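Local coordinates for maltose operon transcriptional repressor (Staphylococcus aureus subsp. aureus Mu50, PDB 3HCW), which probably represses transcription of the maltose operon, its C-terminal fragment having the two-lobed fold of periplasmic binding proteins, as in LacI-family regulators, at residues E120-H125 with P239-D244. Sequence-based numbering, arbitrary orientation. Where two conformers were deposited one is given.
Sequences ENLTRH and PQTCID
The imidazole of His125 is met obliquely by the methyl of Thr241, whose CG2 sits 3.9 Å from His125 CD2 and equally near NE2. This methyl lies anti to its own backbone N and reaches out to the ring, while OG1, beside that N, hydrogen-bonds to the Thr285 hydroxyl and to the backbone N of Arg282. His125 NE2 hydrogen-bonds to the same Thr285 hydroxyl, so the two side chains share a polar partner although no hydrogen bond joins them directly.

One helical turn earlier, Leu122 is packed against Ile243. The CG1–CD1 arm of Ile243 reaches toward the helix and crosses Leu122 at a slant, with CG1 3.8 Å from Leu122 CB and CD1 just as close to that atom. With CG anti to the backbone N (chi1 -172°), Leu122 directs CD1 at the strand, 3.9 Å from Ile243 CG1 and 4.2 Å from Thr241 CG2. Asn121 closes the margin through its CB, 4.4 Å from Ile243 CD1; its amide ND2 makes a weak hydrogen bond to a bound glycerol.

The CB atoms of Thr241 and Ile243 point toward the helix, that of Cys242 away, as expected of alternating strand residues. The segment axes run nearly antiparallel at 160°, 8.8 Å apart. In this helix-on-sheet packing of the alpha/beta, periplasmic-binding-protein-like domain, helix 115-129 lies along one face of the mixed sheet, with Leu279 of strand 272-280 and Ala225 and Phe227 of strand 222-227 flanking Leu122, and helix 144-159 packing against Thr123.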
loop_
_atom_site.group_PDB
_atom_site.type_symbol
_atom_site.label_atom_id
_atom_site.label_comp_id
_atom_site.label_asym_id
_atom_site.label_seq_id
_atom_site.Cartn_x
_atom_site.Cartn_y
_atom_site.Cartn_z
ATOM N N GLU A 120 -21.916 -12.198 -3.399
ATOM C CA GLU A 120 -22.621 -13.448 -3.605
ATOM C C GLU A 120 -21.694 -14.522 -4.158
ATOM O O GLU A 120 -21.770 -15.655 -3.725
ATOM C CB GLU A 120 -23.792 -13.249 -4.553
ATOM C CG GLU A 120 -24.985 -12.670 -3.869
ATOM C CD GLU A 120 -26.124 -12.359 -4.787
ATOM O OE1 GLU A 120 -26.031 -12.654 -6.003
ATOM O OE2 GLU A 120 -27.120 -11.812 -4.266
ATOM N N ASN A 121 -20.839 -14.148 -5.113
ATOM C CA ASN A 121 -19.823 -15.039 -5.653
ATOM C C ASN A 121 -18.859 -15.524 -4.578
ATOM O O ASN A 121 -18.525 -16.711 -4.528
ATOM C CB ASN A 121 -19.029 -14.356 -6.771
ATOM C CG ASN A 121 -19.837 -14.165 -8.015
ATOM O OD1 ASN A 121 -20.827 -14.850 -8.224
ATOM N ND2 ASN A 121 -19.426 -13.216 -8.856
ATOM N N LEU A 122 -18.409 -14.600 -3.729
ATOM C CA LEU A 122 -17.487 -14.948 -2.652
ATOM C C LEU A 122 -18.173 -15.819 -1.610
ATOM O O LEU A 122 -17.612 -16.852 -1.211
ATOM C CB LEU A 122 -16.884 -13.699 -2.000
ATOM C CG LEU A 122 -15.761 -13.886 -0.974
ATOM C CD1 LEU A 122 -14.464 -14.234 -1.673
ATOM C CD2 LEU A 122 -15.579 -12.616 -0.137
ATOM N N THR A 123 -19.380 -15.415 -1.194
ATOM C CA THR A 123 -20.123 -16.152 -0.172
ATOM C C THR A 123 -20.447 -17.567 -0.669
ATOM O O THR A 123 -20.335 -18.512 0.089
ATOM C CB THR A 123 -21.441 -15.427 0.289
ATOM O OG1 THR A 123 -21.173 -14.051 0.613
ATOM C CG2 THR A 123 -22.030 -16.107 1.522
ATOM N N ARG A 124 -20.844 -17.700 -1.934
ATOM C CA ARG A 124 -21.124 -19.018 -2.536
ATOM C C ARG A 124 -19.909 -19.936 -2.494
ATOM O O ARG A 124 -20.028 -21.102 -2.125
ATOM C CB ARG A 124 -21.592 -18.880 -3.994
ATOM C CG ARG A 124 -23.057 -19.200 -4.238
ATOM C CD ARG A 124 -23.329 -20.699 -4.108
ATOM N NE ARG A 124 -23.146 -21.437 -5.357
ATOM C CZ ARG A 124 -23.165 -22.766 -5.463
ATOM N NH1 ARG A 124 -23.348 -23.531 -4.392
ATOM N NH2 ARG A 124 -22.991 -23.340 -6.648
ATOM N N HIS A 125 -18.752 -19.393 -2.864
ATOM C CA HIS A 125 -17.492 -20.151 -2.892
ATOM C C HIS A 125 -17.113 -20.778 -1.552
ATOM O O HIS A 125 -16.693 -21.952 -1.511
ATOM C CB HIS A 125 -16.339 -19.282 -3.401
ATOM C CG HIS A 125 -14.986 -19.840 -3.093
ATOM N ND1 HIS A 125 -14.452 -20.913 -3.774
ATOM C CD2 HIS A 125 -14.064 -19.486 -2.166
ATOM C CE1 HIS A 125 -13.258 -21.192 -3.287
ATOM N NE2 HIS A 125 -13.000 -20.344 -2.306
ATOM N N PRO A 239 -2.060 -16.653 2.417
ATOM C CA PRO A 239 -2.621 -16.020 1.221
ATOM C C PRO A 239 -4.144 -16.071 1.175
ATOM O O PRO A 239 -4.744 -17.104 1.473
ATOM C CB PRO A 239 -2.017 -16.841 0.089
ATOM C CG PRO A 239 -0.648 -17.144 0.609
ATOM C CD PRO A 239 -0.916 -17.514 2.062
ATOM N N GLN A 240 -4.754 -14.946 0.819
ATOM C CA GLN A 240 -6.198 -14.802 0.967
ATOM C C GLN A 240 -6.989 -14.922 -0.322
ATOM O O GLN A 240 -6.635 -14.333 -1.361
ATOM C CB GLN A 240 -6.537 -13.491 1.675
ATOM C CG GLN A 240 -5.991 -13.423 3.109
ATOM C CD GLN A 240 -6.753 -14.318 4.045
ATOM O OE1 GLN A 240 -7.978 -14.350 4.012
ATOM N NE2 GLN A 240 -6.037 -15.052 4.892
ATOM N N THR A 241 -8.062 -15.701 -0.227
ATOM C CA THR A 241 -9.094 -15.751 -1.239
ATOM C C THR A 241 -9.804 -14.405 -1.227
ATOM O O THR A 241 -10.161 -13.875 -0.159
ATOM C CB THR A 241 -10.046 -16.901 -0.960
ATOM O OG1 THR A 241 -9.346 -18.140 -1.151
ATOM C CG2 THR A 241 -11.250 -16.868 -1.865
ATOM N N CYS A 242 -9.968 -13.845 -2.423
ATOM C CA CYS A 242 -10.584 -12.535 -2.546
ATOM C C CYS A 242 -11.153 -12.241 -3.911
ATOM O O CYS A 242 -10.865 -12.918 -4.907
ATOM C CB CYS A 242 -9.639 -11.403 -2.109
ATOM S SG CYS A 242 -7.946 -11.630 -2.568
ATOM N N ILE A 243 -12.029 -11.246 -3.912
ATOM C CA ILE A 243 -12.650 -10.747 -5.108
ATOM C C ILE A 243 -11.803 -9.594 -5.632
ATOM O O ILE A 243 -11.617 -8.582 -4.943
ATOM C CB ILE A 243 -14.082 -10.237 -4.819
ATOM C CG1 ILE A 243 -14.971 -11.357 -4.255
ATOM C CG2 ILE A 243 -14.688 -9.637 -6.074
ATOM C CD1 ILE A 243 -15.309 -12.486 -5.264
ATOM N N ASP A 244 -11.286 -9.759 -6.849
ATOM C CA ASP A 244 -10.581 -8.692 -7.551
ATOM C C ASP A 244 -11.606 -7.699 -8.142
ATOM O O ASP A 244 -12.396 -8.059 -8.994
ATOM C CB ASP A 244 -9.714 -9.321 -8.648
ATOM C CG ASP A 244 -8.882 -8.306 -9.406
ATOM O OD1 ASP A 244 -8.867 -7.108 -9.034
ATOM O OD2 ASP A 244 -8.222 -8.724 -10.382
#